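Local coordinates for protein fatty Acyl-Adenylate Ligase (Escherichia coli, PDB 3PBK) that belongs to the fatty acyl-adenylate ligases, a group of AMP-binding enzymes in the ANL superfamily, at residues A30-G35 with L49-L54; A62-S67 with L162-V167; L259-L264 with F278-C283; A339-A344 with P418-G423; D474-A479 with G488-F493. All blocks are in the same frame, centred on the assembly; numbering follows the deposited sequence.

Contact 1: residues A30-G35 with L49-L54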
# COMPACT_ATOMS: atom_id res chain seq x y z
N ALA A 30 17.62 -4.21 -19.56
CA ALA A 30 17.37 -4.29 -20.98
C ALA A 30 18.37 -5.23 -21.64
O ALA A 30 18.29 -5.48 -22.84
CB ALA A 30 17.44 -2.92 -21.62
N LEU A 31 19.31 -5.73 -20.85
CA LEU A 31 20.30 -6.70 -21.34
C LEU A 31 19.87 -8.14 -21.03
O LEU A 31 20.54 -9.09 -21.45
CB LEU A 31 21.69 -6.44 -20.74
CG LEU A 31 22.32 -5.06 -20.88
CD1 LEU A 31 23.65 -5.00 -20.14
CD2 LEU A 31 22.49 -4.66 -22.33
N SER A 32 18.79 -8.30 -20.28
CA SER A 32 18.26 -9.62 -19.95
C SER A 32 17.20 -9.99 -20.97
O SER A 32 17.04 -9.27 -21.96
CB SER A 32 17.65 -9.63 -18.54
OG SER A 32 16.50 -8.80 -18.48
N SER A 33 16.49 -11.09 -20.73
CA SER A 33 15.39 -11.49 -21.62
C SER A 33 14.05 -11.45 -20.89
O SER A 33 13.01 -11.88 -21.40
CB SER A 33 15.65 -12.86 -22.25
OG SER A 33 15.65 -13.90 -21.28
N ALA A 34 14.08 -10.91 -19.67
CA ALA A 34 12.88 -10.81 -18.85
C ALA A 34 12.07 -9.58 -19.22
O ALA A 34 12.51 -8.72 -19.98
CB ALA A 34 13.24 -10.79 -17.37
N GLY A 35 10.88 -9.51 -18.66
CA GLY A 35 10.02 -8.38 -18.90
C GLY A 35 8.72 -8.56 -18.16
O GLY A 35 8.59 -9.42 -17.29
N LEU A 49 5.75 -6.92 -22.43
CA LEU A 49 6.69 -5.81 -22.50
C LEU A 49 8.03 -6.28 -21.96
O LEU A 49 8.18 -6.45 -20.75
CB LEU A 49 6.19 -4.63 -21.67
CG LEU A 49 7.11 -3.42 -21.71
CD1 LEU A 49 7.42 -3.04 -23.15
CD2 LEU A 49 6.52 -2.24 -20.97
N GLU A 50 8.98 -6.49 -22.86
CA GLU A 50 10.34 -6.86 -22.45
C GLU A 50 11.13 -5.64 -21.99
O GLU A 50 10.94 -4.53 -22.49
CB GLU A 50 11.06 -7.55 -23.60
CG GLU A 50 10.46 -8.89 -23.91
CD GLU A 50 10.71 -9.30 -25.34
OE1 GLU A 50 11.82 -9.81 -25.62
OE2 GLU A 50 9.78 -9.11 -26.17
N TYR A 51 12.00 -5.84 -21.02
CA TYR A 51 12.77 -4.73 -20.50
C TYR A 51 13.61 -4.12 -21.61
O TYR A 51 13.67 -2.89 -21.75
CB TYR A 51 13.64 -5.16 -19.32
CG TYR A 51 12.84 -5.60 -18.12
CD1 TYR A 51 11.82 -4.79 -17.61
CD2 TYR A 51 13.09 -6.81 -17.49
CE1 TYR A 51 11.09 -5.17 -16.51
CE2 TYR A 51 12.36 -7.21 -16.39
CZ TYR A 51 11.37 -6.38 -15.91
OH TYR A 51 10.63 -6.75 -14.81
N GLN A 52 14.25 -4.98 -22.40
CA GLN A 52 14.97 -4.53 -23.58
C GLN A 52 14.13 -3.52 -24.34
O GLN A 52 14.58 -2.40 -24.60
CB GLN A 52 15.28 -5.72 -24.49
CG GLN A 52 15.95 -5.34 -25.80
CD GLN A 52 16.26 -6.55 -26.68
OE1 GLN A 52 15.82 -7.67 -26.41
NE2 GLN A 52 17.03 -6.31 -27.74
N THR A 53 12.90 -3.91 -24.67
CA THR A 53 11.97 -3.06 -25.40
C THR A 53 11.56 -1.83 -24.58
O THR A 53 11.46 -0.72 -25.11
CB THR A 53 10.71 -3.86 -25.79
OG1 THR A 53 11.04 -4.79 -26.84
CG2 THR A 53 9.60 -2.93 -26.26
N LEU A 54 11.31 -2.04 -23.30
CA LEU A 54 10.93 -0.94 -22.42
C LEU A 54 11.97 0.19 -22.44
O LEU A 54 11.62 1.36 -22.55
CB LEU A 54 10.71 -1.44 -21.00
CG LEU A 54 10.82 -0.37 -19.93
CD1 LEU A 54 9.63 0.58 -19.96
CD2 LEU A 54 10.94 -1.02 -18.57
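Gly-35 and Glu-50 form the antiparallel, non-hydrogen-bonded pair at the open end of a beta hairpin, where strand 45-50 hands over directly to helix 51-67. Their CA atoms are 3.9 Å apart; Gly-35, having no side chain, lets the two backbones come this near. One residue on, the amide of Tyr-51 gives a nearly linear hydrogen bond (176°) to Ala-34 O at 3.1 Å. An amide in the first turn of a helix has no acceptor inside it, and the incoming loop supplies one. Tyr-51 carries CG beside its backbone N (chi1 -66°), which swings the ring back over the hairpin: Gly-35 CA sits above the ring centre in a CH-pi contact, 3.7 Å from the Tyr-51 centroid. Ala-34 CB touches Tyr-51 CE2 at 3.8 Å. Tyr-51 OH is hydrogen-bonded to Leu-244 O, which satisfies the polar end of a ring whose face lies on glycine. Farther back, the small Ala-30 fits close to the backbone of Gln-52, whose CB meets Ala-30 O at 3.4 Å. This is a strand-to-helix junction closing a hairpin at the edge of a large mixed sheet.

Contact 2: residues A62-S67 with L162-V167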
# COMPACT_ATOMS: atom_id res chain seq x y z
N ALA A 62 11.20 9.73 -23.58
CA ALA A 62 11.96 10.78 -22.91
C ALA A 62 12.19 11.97 -23.86
O ALA A 62 12.10 13.13 -23.46
CB ALA A 62 13.28 10.22 -22.39
N LYS A 63 12.48 11.67 -25.12
CA LYS A 63 12.74 12.73 -26.10
C LYS A 63 11.45 13.41 -26.55
O LYS A 63 11.39 14.63 -26.66
CB LYS A 63 13.55 12.20 -27.29
CG LYS A 63 15.02 11.98 -26.97
CD LYS A 63 15.72 11.19 -28.07
CE LYS A 63 17.23 11.19 -27.88
NZ LYS A 63 17.94 10.63 -29.06
N ARG A 64 10.40 12.62 -26.80
CA ARG A 64 9.10 13.21 -27.09
C ARG A 64 8.74 14.21 -26.00
O ARG A 64 8.51 15.39 -26.28
CB ARG A 64 8.02 12.13 -27.17
CG ARG A 64 8.20 11.18 -28.33
CD ARG A 64 6.87 10.51 -28.70
NE ARG A 64 6.41 9.54 -27.71
CZ ARG A 64 7.09 8.45 -27.36
NH1 ARG A 64 8.28 8.20 -27.90
NH2 ARG A 64 6.59 7.61 -26.45
N LEU A 65 8.72 13.75 -24.76
CA LEU A 65 8.40 14.59 -23.62
C LEU A 65 9.16 15.91 -23.61
O LEU A 65 8.62 16.94 -23.24
CB LEU A 65 8.65 13.85 -22.32
CG LEU A 65 7.47 13.01 -21.85
CD1 LEU A 65 7.73 12.43 -20.48
CD2 LEU A 65 6.23 13.87 -21.85
N LEU A 66 10.43 15.87 -24.00
CA LEU A 66 11.26 17.07 -23.98
C LEU A 66 10.91 18.06 -25.10
O LEU A 66 11.13 19.27 -24.96
CB LEU A 66 12.73 16.69 -24.04
CG LEU A 66 13.24 16.05 -22.75
CD1 LEU A 66 14.59 15.39 -22.98
CD2 LEU A 66 13.30 17.09 -21.63
N SER A 67 10.35 17.55 -26.19
CA SER A 67 9.96 18.41 -27.30
C SER A 67 8.89 19.38 -26.82
O SER A 67 8.60 20.37 -27.47
CB SER A 67 9.44 17.59 -28.47
OG SER A 67 8.06 17.30 -28.31
N LEU A 162 4.06 12.42 -30.44
CA LEU A 162 4.95 13.58 -30.40
C LEU A 162 6.26 13.34 -31.16
O LEU A 162 6.60 12.20 -31.50
CB LEU A 162 5.25 13.99 -28.95
CG LEU A 162 4.45 15.17 -28.39
CD1 LEU A 162 3.07 15.26 -29.02
CD2 LEU A 162 4.36 15.09 -26.88
N PRO A 163 6.98 14.43 -31.43
CA PRO A 163 8.29 14.40 -32.10
C PRO A 163 9.46 14.25 -31.11
O PRO A 163 9.48 14.89 -30.06
CB PRO A 163 8.37 15.77 -32.79
CG PRO A 163 7.01 16.41 -32.59
CD PRO A 163 6.45 15.80 -31.37
N GLU A 164 10.42 13.40 -31.45
CA GLU A 164 11.68 13.34 -30.72
C GLU A 164 12.29 14.73 -30.66
O GLU A 164 12.79 15.22 -31.67
CB GLU A 164 12.67 12.46 -31.49
CG GLU A 164 12.16 11.12 -31.94
CD GLU A 164 12.39 10.06 -30.90
OE1 GLU A 164 12.24 10.41 -29.71
OE2 GLU A 164 12.73 8.91 -31.25
N ALA A 165 12.26 15.38 -29.49
CA ALA A 165 13.07 16.60 -29.32
C ALA A 165 14.54 16.27 -29.59
O ALA A 165 15.13 15.45 -28.88
CB ALA A 165 12.90 17.17 -27.92
N ASP A 166 15.13 16.88 -30.61
CA ASP A 166 16.45 16.46 -31.05
C ASP A 166 17.55 16.88 -30.07
O ASP A 166 18.22 17.90 -30.26
CB ASP A 166 16.76 16.97 -32.47
CG ASP A 166 17.91 16.23 -33.11
OD1 ASP A 166 17.66 15.38 -34.00
OD2 ASP A 166 19.07 16.48 -32.72
N VAL A 167 17.75 16.07 -29.04
CA VAL A 167 18.68 16.43 -27.97
C VAL A 167 19.38 15.21 -27.40
O VAL A 167 18.89 14.08 -27.51
CB VAL A 167 17.96 17.19 -26.84
CG1 VAL A 167 16.90 16.31 -26.19
CG2 VAL A 167 18.96 17.70 -25.80
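Ala-165 lies tight against the C-terminal part of helix 51-67. Its N-H bonds to Lys-63 O at 3.1 Å (151°), and the same oxygen accepts the helical N-H of Ser-67. A small methyl suits a place where the loop backbone runs close to the helix: Ala-165 CB packs on Ser-67 CB at 3.5 Å and on Leu-66 CB at 3.9 Å. Next to it, Arg-64 CA points its hydrogen almost straight at Pro-163 O (3.4 Å, 174°). Ser-67, with OG held between its own N and carbonyl carbon (chi1 85°), turns back to give Arg-64 O a hydrogen bond of 2.8 Å. Arg-64 lays CB and CD along Leu-162, while its NE bonds Phe-159 O and its guanidinium makes a cation-pi contact with Phe-159. Toward solvent the packing thins. Lys-63 runs out extended past Val-167, and Glu-164, bent at chi2, crosses it obliquely, yet Lys-63 NZ and Glu-164 OE1 remain 5.7 Å apart. Leu-66 CD1 touches Val-167 CG1 at 4.1 Å. One main-chain hydrogen bond and close small groups thus hold the loop to the helix, whereas the surface charges probably contribute no more than a long-range attraction.

Contact 3: residues L259-L264 with F278-C283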
# COMPACT_ATOMS: atom_id res chain seq x y z
N LEU A 259 -9.72 -15.61 -7.05
CA LEU A 259 -8.95 -16.81 -7.33
C LEU A 259 -8.11 -16.75 -8.61
O LEU A 259 -7.19 -17.54 -8.81
CB LEU A 259 -9.87 -18.03 -7.35
CG LEU A 259 -10.11 -18.67 -5.97
CD1 LEU A 259 -8.88 -19.47 -5.55
CD2 LEU A 259 -10.49 -17.64 -4.90
N GLN A 260 -8.41 -15.79 -9.47
CA GLN A 260 -7.61 -15.64 -10.67
C GLN A 260 -6.16 -15.29 -10.34
O GLN A 260 -5.25 -15.49 -11.15
CB GLN A 260 -8.27 -14.66 -11.63
CG GLN A 260 -9.49 -15.25 -12.33
CD GLN A 260 -9.15 -16.53 -13.11
OE1 GLN A 260 -8.70 -16.47 -14.26
NE2 GLN A 260 -9.38 -17.69 -12.49
N TRP A 261 -5.94 -14.78 -9.13
CA TRP A 261 -4.61 -14.46 -8.62
C TRP A 261 -3.83 -15.74 -8.39
O TRP A 261 -2.71 -15.89 -8.85
CB TRP A 261 -4.74 -13.64 -7.33
CG TRP A 261 -3.48 -13.43 -6.57
CD1 TRP A 261 -2.24 -13.29 -7.07
CD2 TRP A 261 -3.35 -13.31 -5.14
NE1 TRP A 261 -1.33 -13.11 -6.06
CE2 TRP A 261 -1.99 -13.11 -4.87
CE3 TRP A 261 -4.25 -13.36 -4.08
CZ2 TRP A 261 -1.51 -12.95 -3.57
CZ3 TRP A 261 -3.77 -13.20 -2.79
CH2 TRP A 261 -2.42 -13.00 -2.54
N LEU A 262 -4.44 -16.67 -7.67
CA LEU A 262 -3.77 -17.93 -7.40
C LEU A 262 -3.64 -18.72 -8.69
O LEU A 262 -2.65 -19.44 -8.89
CB LEU A 262 -4.54 -18.75 -6.35
CG LEU A 262 -4.94 -18.03 -5.07
CD1 LEU A 262 -5.48 -19.03 -4.06
CD2 LEU A 262 -3.77 -17.27 -4.48
N LYS A 263 -4.63 -18.59 -9.57
CA LYS A 263 -4.56 -19.21 -10.88
C LYS A 263 -3.27 -18.80 -11.57
O LYS A 263 -2.42 -19.63 -11.91
CB LYS A 263 -5.74 -18.77 -11.74
CG LYS A 263 -7.02 -19.53 -11.50
CD LYS A 263 -6.98 -20.92 -12.13
CE LYS A 263 -8.27 -21.21 -12.89
NZ LYS A 263 -9.47 -20.59 -12.23
N LEU A 264 -3.11 -17.49 -11.75
CA LEU A 264 -1.97 -16.95 -12.44
C LEU A 264 -0.66 -17.50 -11.87
O LEU A 264 0.21 -17.94 -12.61
CB LEU A 264 -2.00 -15.42 -12.39
CG LEU A 264 -1.34 -14.63 -13.52
CD1 LEU A 264 -0.02 -14.09 -13.08
CD2 LEU A 264 -1.17 -15.49 -14.75
N PHE A 278 -6.51 -8.39 3.33
CA PHE A 278 -7.79 -8.73 2.70
C PHE A 278 -7.64 -9.47 1.38
O PHE A 278 -8.53 -10.22 0.99
CB PHE A 278 -8.67 -7.48 2.50
CG PHE A 278 -8.22 -6.59 1.37
CD1 PHE A 278 -8.57 -6.88 0.06
CD2 PHE A 278 -7.43 -5.47 1.63
CE1 PHE A 278 -8.16 -6.07 -0.99
CE2 PHE A 278 -7.01 -4.65 0.59
CZ PHE A 278 -7.37 -4.95 -0.72
N GLY A 279 -6.54 -9.27 0.67
CA GLY A 279 -6.32 -9.99 -0.56
C GLY A 279 -6.35 -11.49 -0.31
O GLY A 279 -6.83 -12.27 -1.13
N TYR A 280 -5.81 -11.88 0.84
CA TYR A 280 -5.75 -13.29 1.21
C TYR A 280 -7.10 -13.77 1.70
O TYR A 280 -7.55 -14.86 1.35
CB TYR A 280 -4.69 -13.52 2.30
CG TYR A 280 -3.26 -13.50 1.78
CD1 TYR A 280 -2.68 -14.63 1.20
CD2 TYR A 280 -2.48 -12.34 1.87
CE1 TYR A 280 -1.37 -14.60 0.72
CE2 TYR A 280 -1.16 -12.31 1.38
CZ TYR A 280 -0.62 -13.45 0.81
OH TYR A 280 0.68 -13.42 0.34
N GLU A 281 -7.75 -12.94 2.50
CA GLU A 281 -9.05 -13.30 3.05
C GLU A 281 -10.10 -13.42 1.95
O GLU A 281 -10.85 -14.39 1.92
CB GLU A 281 -9.47 -12.27 4.09
CG GLU A 281 -10.67 -12.67 4.90
CD GLU A 281 -11.96 -12.19 4.29
OE1 GLU A 281 -11.89 -11.39 3.32
OE2 GLU A 281 -13.04 -12.61 4.77
N LEU A 282 -10.14 -12.45 1.05
CA LEU A 282 -11.04 -12.49 -0.09
C LEU A 282 -11.00 -13.87 -0.73
O LEU A 282 -12.03 -14.49 -0.93
CB LEU A 282 -10.63 -11.45 -1.13
CG LEU A 282 -11.65 -10.46 -1.71
CD1 LEU A 282 -11.32 -10.21 -3.16
CD2 LEU A 282 -13.07 -10.95 -1.60
N CYS A 283 -9.80 -14.35 -1.03
CA CYS A 283 -9.61 -15.66 -1.66
C CYS A 283 -10.28 -16.83 -0.95
O CYS A 283 -11.11 -17.53 -1.52
CB CYS A 283 -8.13 -15.97 -1.82
SG CYS A 283 -7.39 -15.21 -3.26
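Trp-261 drives the edge of its six-membered ring at the face of Tyr-280. The two planes stand at 67°, with centroids 5.2 Å apart, and CH2 of Trp-261 hangs above the tyrosine ring, offset toward its rim. Trp-261 reaches across because its CG lies opposite the backbone N (chi1 170°). At the indole edge Gly-279 O lies near the ring plane, 3.6 Å from Trp-261 CZ3, where the polarised C-H bonds would suit an oxygen. Glycine suits the position, since a CB would point toward the indole. Cys-283 SG makes an oblique sulfur-aromatic contact, 3.7 Å from Trp-261 CE3. The helices precede and follow, along the chain, strand 272-275 of the large mixed sheet; the axes of the short segments 260-264 and 278-283 stand nearly perpendicular (98°), 11.2 Å apart, a separation bridged by the large rings. Both aromatics end in polar partners beyond the pair, Trp-261 NE1 on Ser-273 OG and Tyr-280 OH on Gly-304 O, which probably help to fix the turn of each ring. Leu-262 lays CD2 over one face of the indole and sets its CG 4.2 Å from Cys-283 SG. At the far end of the interface Leu-259 CD2 meets Cys-283 CB at 4.2 Å, a leucine methyl against the CB of the small cysteine.

Contact 4: residues A339-A344 with P418-G423. With 1ZZ (5'-O-[(S)-(dodecanoyloxy)(hydroxy)phosphoryl]adenosine), chain C.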
# COMPACT_ATOMS: atom_id res chain seq x y z
N ALA A 339 5.08 4.82 2.48
CA ALA A 339 5.56 5.52 1.29
C ALA A 339 6.72 6.40 1.68
O ALA A 339 7.67 6.56 0.90
CB ALA A 339 4.45 6.36 0.69
N GLU A 340 6.65 6.94 2.90
CA GLU A 340 7.64 7.88 3.40
C GLU A 340 9.02 7.25 3.53
O GLU A 340 9.98 7.92 3.91
CB GLU A 340 7.19 8.48 4.73
CG GLU A 340 6.06 9.51 4.64
CD GLU A 340 4.67 8.90 4.54
OE1 GLU A 340 4.56 7.66 4.45
OE2 GLU A 340 3.68 9.67 4.56
N ASN A 341 9.13 5.96 3.23
CA ASN A 341 10.40 5.26 3.19
C ASN A 341 10.52 4.54 1.85
O ASN A 341 11.14 3.49 1.76
CB ASN A 341 10.49 4.26 4.34
CG ASN A 341 11.91 3.71 4.55
OD1 ASN A 341 12.15 2.51 4.41
ND2 ASN A 341 12.84 4.58 4.92
N ALA A 342 9.91 5.13 0.81
CA ALA A 342 9.77 4.50 -0.50
C ALA A 342 8.76 3.34 -0.47
O ALA A 342 7.75 3.37 -1.14
CB ALA A 342 11.12 4.04 -1.05
N LEU A 343 9.05 2.32 0.33
CA LEU A 343 8.14 1.19 0.44
C LEU A 343 8.39 0.37 1.71
O LEU A 343 7.59 0.42 2.65
CB LEU A 343 8.30 0.29 -0.77
CG LEU A 343 7.14 -0.60 -1.18
CD1 LEU A 343 7.68 -1.93 -1.66
CD2 LEU A 343 6.16 -0.81 -0.05
N ALA A 344 9.50 -0.36 1.74
CA ALA A 344 9.72 -1.39 2.76
C ALA A 344 10.51 -0.91 3.98
O ALA A 344 11.40 -0.08 3.85
CB ALA A 344 10.40 -2.60 2.14
N PRO A 418 18.95 5.13 4.44
CA PRO A 418 19.03 5.59 3.04
C PRO A 418 17.69 5.66 2.33
O PRO A 418 17.50 6.54 1.47
CB PRO A 418 19.89 4.52 2.38
CG PRO A 418 20.62 3.88 3.49
CD PRO A 418 19.69 3.88 4.64
N SER A 419 16.78 4.75 2.65
CA SER A 419 15.47 4.71 2.01
C SER A 419 14.60 5.90 2.38
O SER A 419 13.72 6.27 1.62
CB SER A 419 14.75 3.42 2.38
OG SER A 419 15.46 2.29 1.88
N LEU A 420 14.84 6.49 3.54
CA LEU A 420 14.02 7.59 4.03
C LEU A 420 13.83 8.66 2.96
O LEU A 420 14.77 8.99 2.23
CB LEU A 420 14.66 8.22 5.25
CG LEU A 420 13.74 8.68 6.38
CD1 LEU A 420 14.36 9.86 7.09
CD2 LEU A 420 12.39 9.05 5.83
N MSE A 421 12.62 9.20 2.88
CA MSE A 421 12.30 10.24 1.91
C MSE A 421 13.08 11.50 2.22
O MSE A 421 13.86 11.55 3.17
CB MSE A 421 10.82 10.57 1.97
CG MSE A 421 10.41 11.22 3.26
SE MSE A 421 8.57 11.88 3.23
CE MSE A 421 8.49 12.60 5.05
N SER A 422 12.86 12.53 1.41
CA SER A 422 13.54 13.80 1.61
C SER A 422 12.61 14.73 2.36
O SER A 422 13.05 15.68 3.02
CB SER A 422 13.93 14.40 0.27
OG SER A 422 14.74 13.49 -0.47
N GLY A 423 11.32 14.42 2.27
CA GLY A 423 10.27 15.20 2.90
C GLY A 423 9.08 15.28 1.96
O GLY A 423 9.10 14.71 0.87
P 1ZZ C . 1.59 2.99 2.31
C1 1ZZ C . 8.94 -7.89 -4.65
N1 1ZZ C . 0.98 -0.43 7.53
O1 1ZZ C . 1.56 -0.35 2.33
C2 1ZZ C . 8.98 -6.95 -3.48
N2 1ZZ C . 2.10 -2.24 6.90
O2 1ZZ C . 2.51 1.71 1.79
C3 1ZZ C . 7.66 -6.57 -2.81
N3 1ZZ C . 0.20 -1.42 9.76
O3 1ZZ C . 2.34 4.37 2.55
C4 1ZZ C . 7.80 -5.76 -1.51
N4 1ZZ C . 0.92 -3.59 10.14
O4 1ZZ C . 0.58 3.26 1.43
C5 1ZZ C . 6.67 -5.66 -0.48
N5 1ZZ C . 2.31 -4.72 8.48
O5 1ZZ C . 0.97 2.58 3.72
C6 1ZZ C . 6.76 -4.39 0.33
O6 1ZZ C . 0.62 1.37 6.21
C7 1ZZ C . 6.35 -4.37 1.78
O7 1ZZ C . 0.46 2.58 9.53
C8 1ZZ C . 5.81 -3.06 2.32
O8 1ZZ C . 2.71 3.60 8.08
C9 1ZZ C . 4.43 -3.03 2.99
C10 1ZZ C . 3.43 -1.96 2.63
C11 1ZZ C . 3.71 -0.56 2.28
C12 1ZZ C . 2.55 0.32 2.29
C13 1ZZ C . 1.61 3.14 4.84
C14 1ZZ C . 1.10 2.73 6.23
C15 1ZZ C . 1.96 2.59 7.49
C16 1ZZ C . 1.00 1.94 8.40
C17 1ZZ C . 0.37 0.92 7.52
C18 1ZZ C . 1.73 -0.95 6.56
C19 1ZZ C . 1.54 -2.50 8.15
C20 1ZZ C . 0.87 -1.44 8.54
C21 1ZZ C . 0.25 -2.54 10.52
C22 1ZZ C . 1.58 -3.58 8.90
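Met-421, modelled as selenomethionine, sets CG between its backbone N and carbonyl carbon (chi1 67°) and then runs extended, while Glu-340 folds at chi2 (82°); the two side chains thereby lie alongside, pointing the same way, with Glu-340 CG 3.7 Å from Met-421 SE. A flexible apolar chain is apt here, covering the methylenes of the glutamate and leaving the carboxylate clear: Glu-340 OE2 is held by the hydroxyls of Tyr-424 and Ser-184. Behind the side chains the backbones join through a hydrogen bond from Met-421 N to Glu-340 O (3.1 Å, 152°). Farther along, Asn-341 CG packs on Ser-419 CB at 3.6 Å. Ser-419 OG is itself hydrogen-bonded to Asn-203 OD1. On the other side of segment 339-344 lies the bound 5'-O-[(S)-(dodecanoyloxy)(hydroxy)phosphoryl]adenosine. Ala-339 N bonds its phosphate oxygen O3 at 2.8 Å, and Leu-343 lays both methyls along its alkyl chain, apolar against apolar. Residues 339-340 close the Tyr-Gly-x-x-Glu sequence characteristic of ANL enzymes, with alanine where many relatives have threonine, and the contact backs this ligand-pocket loop with segment 418-423.

Contact 5: residues D474-A479 with G488-F493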
# COMPACT_ATOMS: atom_id res chain seq x y z
N ASP A 474 -9.85 -4.24 17.48
CA ASP A 474 -10.24 -5.23 18.48
C ASP A 474 -11.75 -5.21 18.68
O ASP A 474 -12.37 -6.23 19.00
CB ASP A 474 -9.55 -4.97 19.82
CG ASP A 474 -8.09 -5.37 19.81
OD1 ASP A 474 -7.65 -5.99 18.82
OD2 ASP A 474 -7.38 -5.07 20.81
N ILE A 475 -12.35 -4.03 18.51
CA ILE A 475 -13.78 -3.86 18.62
C ILE A 475 -14.44 -4.25 17.31
O ILE A 475 -15.45 -4.95 17.32
CB ILE A 475 -14.16 -2.42 18.99
CG1 ILE A 475 -13.85 -2.16 20.46
CG2 ILE A 475 -15.64 -2.13 18.70
CD1 ILE A 475 -14.33 -0.82 20.95
N GLU A 476 -13.88 -3.81 16.19
CA GLU A 476 -14.43 -4.15 14.88
C GLU A 476 -14.48 -5.66 14.68
O GLU A 476 -15.36 -6.18 13.99
CB GLU A 476 -13.63 -3.50 13.77
CG GLU A 476 -13.71 -2.00 13.77
CD GLU A 476 -12.48 -1.35 13.17
OE1 GLU A 476 -11.59 -2.09 12.68
OE2 GLU A 476 -12.39 -0.10 13.19
N TYR A 477 -13.52 -6.36 15.28
CA TYR A 477 -13.48 -7.81 15.20
C TYR A 477 -14.81 -8.42 15.60
O TYR A 477 -15.34 -9.28 14.90
CB TYR A 477 -12.38 -8.36 16.08
CG TYR A 477 -12.26 -9.88 16.10
CD1 TYR A 477 -11.58 -10.55 15.09
CD2 TYR A 477 -12.80 -10.62 17.12
CE1 TYR A 477 -11.46 -11.91 15.09
CE2 TYR A 477 -12.68 -11.99 17.14
CZ TYR A 477 -12.01 -12.63 16.12
OH TYR A 477 -11.89 -14.00 16.14
N ILE A 478 -15.37 -7.96 16.72
CA ILE A 478 -16.65 -8.49 17.19
C ILE A 478 -17.72 -8.38 16.12
O ILE A 478 -18.53 -9.29 15.95
CB ILE A 478 -17.11 -7.80 18.48
CG1 ILE A 478 -16.12 -8.08 19.60
CG2 ILE A 478 -18.49 -8.29 18.87
CD1 ILE A 478 -16.36 -7.24 20.83
N ALA A 479 -17.72 -7.27 15.39
CA ALA A 479 -18.66 -7.09 14.29
C ALA A 479 -18.43 -8.08 13.13
O ALA A 479 -19.39 -8.58 12.54
CB ALA A 479 -18.61 -5.67 13.79
N GLY A 488 -13.36 -4.73 7.16
CA GLY A 488 -13.35 -3.47 6.43
C GLY A 488 -14.74 -2.87 6.39
O GLY A 488 -14.91 -1.67 6.19
N ASP A 489 -15.74 -3.73 6.57
CA ASP A 489 -17.13 -3.29 6.62
C ASP A 489 -17.38 -2.47 7.89
O ASP A 489 -18.28 -1.64 7.92
CB ASP A 489 -18.07 -4.49 6.58
CG ASP A 489 -18.25 -5.05 5.18
OD1 ASP A 489 -17.76 -4.43 4.21
OD2 ASP A 489 -18.91 -6.11 5.07
N ALA A 490 -16.59 -2.72 8.92
CA ALA A 490 -16.81 -2.08 10.21
C ALA A 490 -15.68 -1.12 10.59
O ALA A 490 -14.51 -1.48 10.50
CB ALA A 490 -17.02 -3.12 11.30
N ILE A 491 -16.07 0.08 11.01
CA ILE A 491 -15.15 1.13 11.45
C ILE A 491 -15.49 1.58 12.86
O ILE A 491 -16.65 1.88 13.16
CB ILE A 491 -15.28 2.37 10.60
CG1 ILE A 491 -15.10 2.04 9.13
CG2 ILE A 491 -14.28 3.42 11.03
CD1 ILE A 491 -15.64 3.13 8.23
N ALA A 492 -14.48 1.64 13.73
CA ALA A 492 -14.68 2.12 15.08
C ALA A 492 -13.83 3.36 15.36
O ALA A 492 -12.69 3.48 14.90
CB ALA A 492 -14.38 1.02 16.08
N PHE A 493 -14.40 4.31 16.09
CA PHE A 493 -13.67 5.49 16.52
C PHE A 493 -14.40 6.14 17.69
O PHE A 493 -15.54 5.78 18.00
CB PHE A 493 -13.51 6.47 15.36
CG PHE A 493 -14.80 6.95 14.78
CD1 PHE A 493 -15.40 6.26 13.74
CD2 PHE A 493 -15.42 8.08 15.27
CE1 PHE A 493 -16.59 6.69 13.20
CE2 PHE A 493 -16.62 8.52 14.74
CZ PHE A 493 -17.20 7.82 13.70
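Glu-476 OE2 accepts the backbone N-H of Ala-492 at 2.8 Å (146°), using the lone pair that faces away from its other oxygen. That second oxygen, OE1, forms a salt bridge with Arg-553 NH2, so the carboxylate joins helix 472-479, strand 490-494 and helix 553-564, which Arg-553 begins. With CG beside the backbone N (chi1 -66°) and the chain extended beyond it, the glutamate stretches from the helix across the strand backbone, its CG 3.4 Å from Ala-490 O. Alanines keep the helix close: Ala-479 CB meets Ala-490 CB at 3.9 Å, and Ala-492 CB touches Ile-475 CG2 at 4.3 Å. The axes of 474-479 and 490-493 approach to 7.7 Å, a closeness small alanines permit, and run roughly antiparallel at 146°. The strand is the edge of a three-stranded sheet, consistent with the small C-terminal alpha/beta domain of ANL proteins. A carboxylate buried among small apolar groups, yet gripped by an amide and a guanidinium, probably stays ionised.

Contacts 3, 4 and 5 are buried, contact 1 is partly so, and contact 2 lies at the surface. Contacts 1 and 2 share helix 51-67: one fixes its start to a hairpin, the other its C-terminal part to a loop distant in sequence, their centres 22 Å apart. Contact 3 is mainly aromatic and apolar, with no hydrogen bond between its segments, suiting its place between helices, whereas contact 5 buries a charged carboxylate and contact 4 combines a backbone bond with a side of the ligand pocket. Every contact but 3 has one backbone N-H as donor across it; only in contact 5 is the acceptor a side chain. Contacts 1 and 5 lie on opposite sides of the chain's centre.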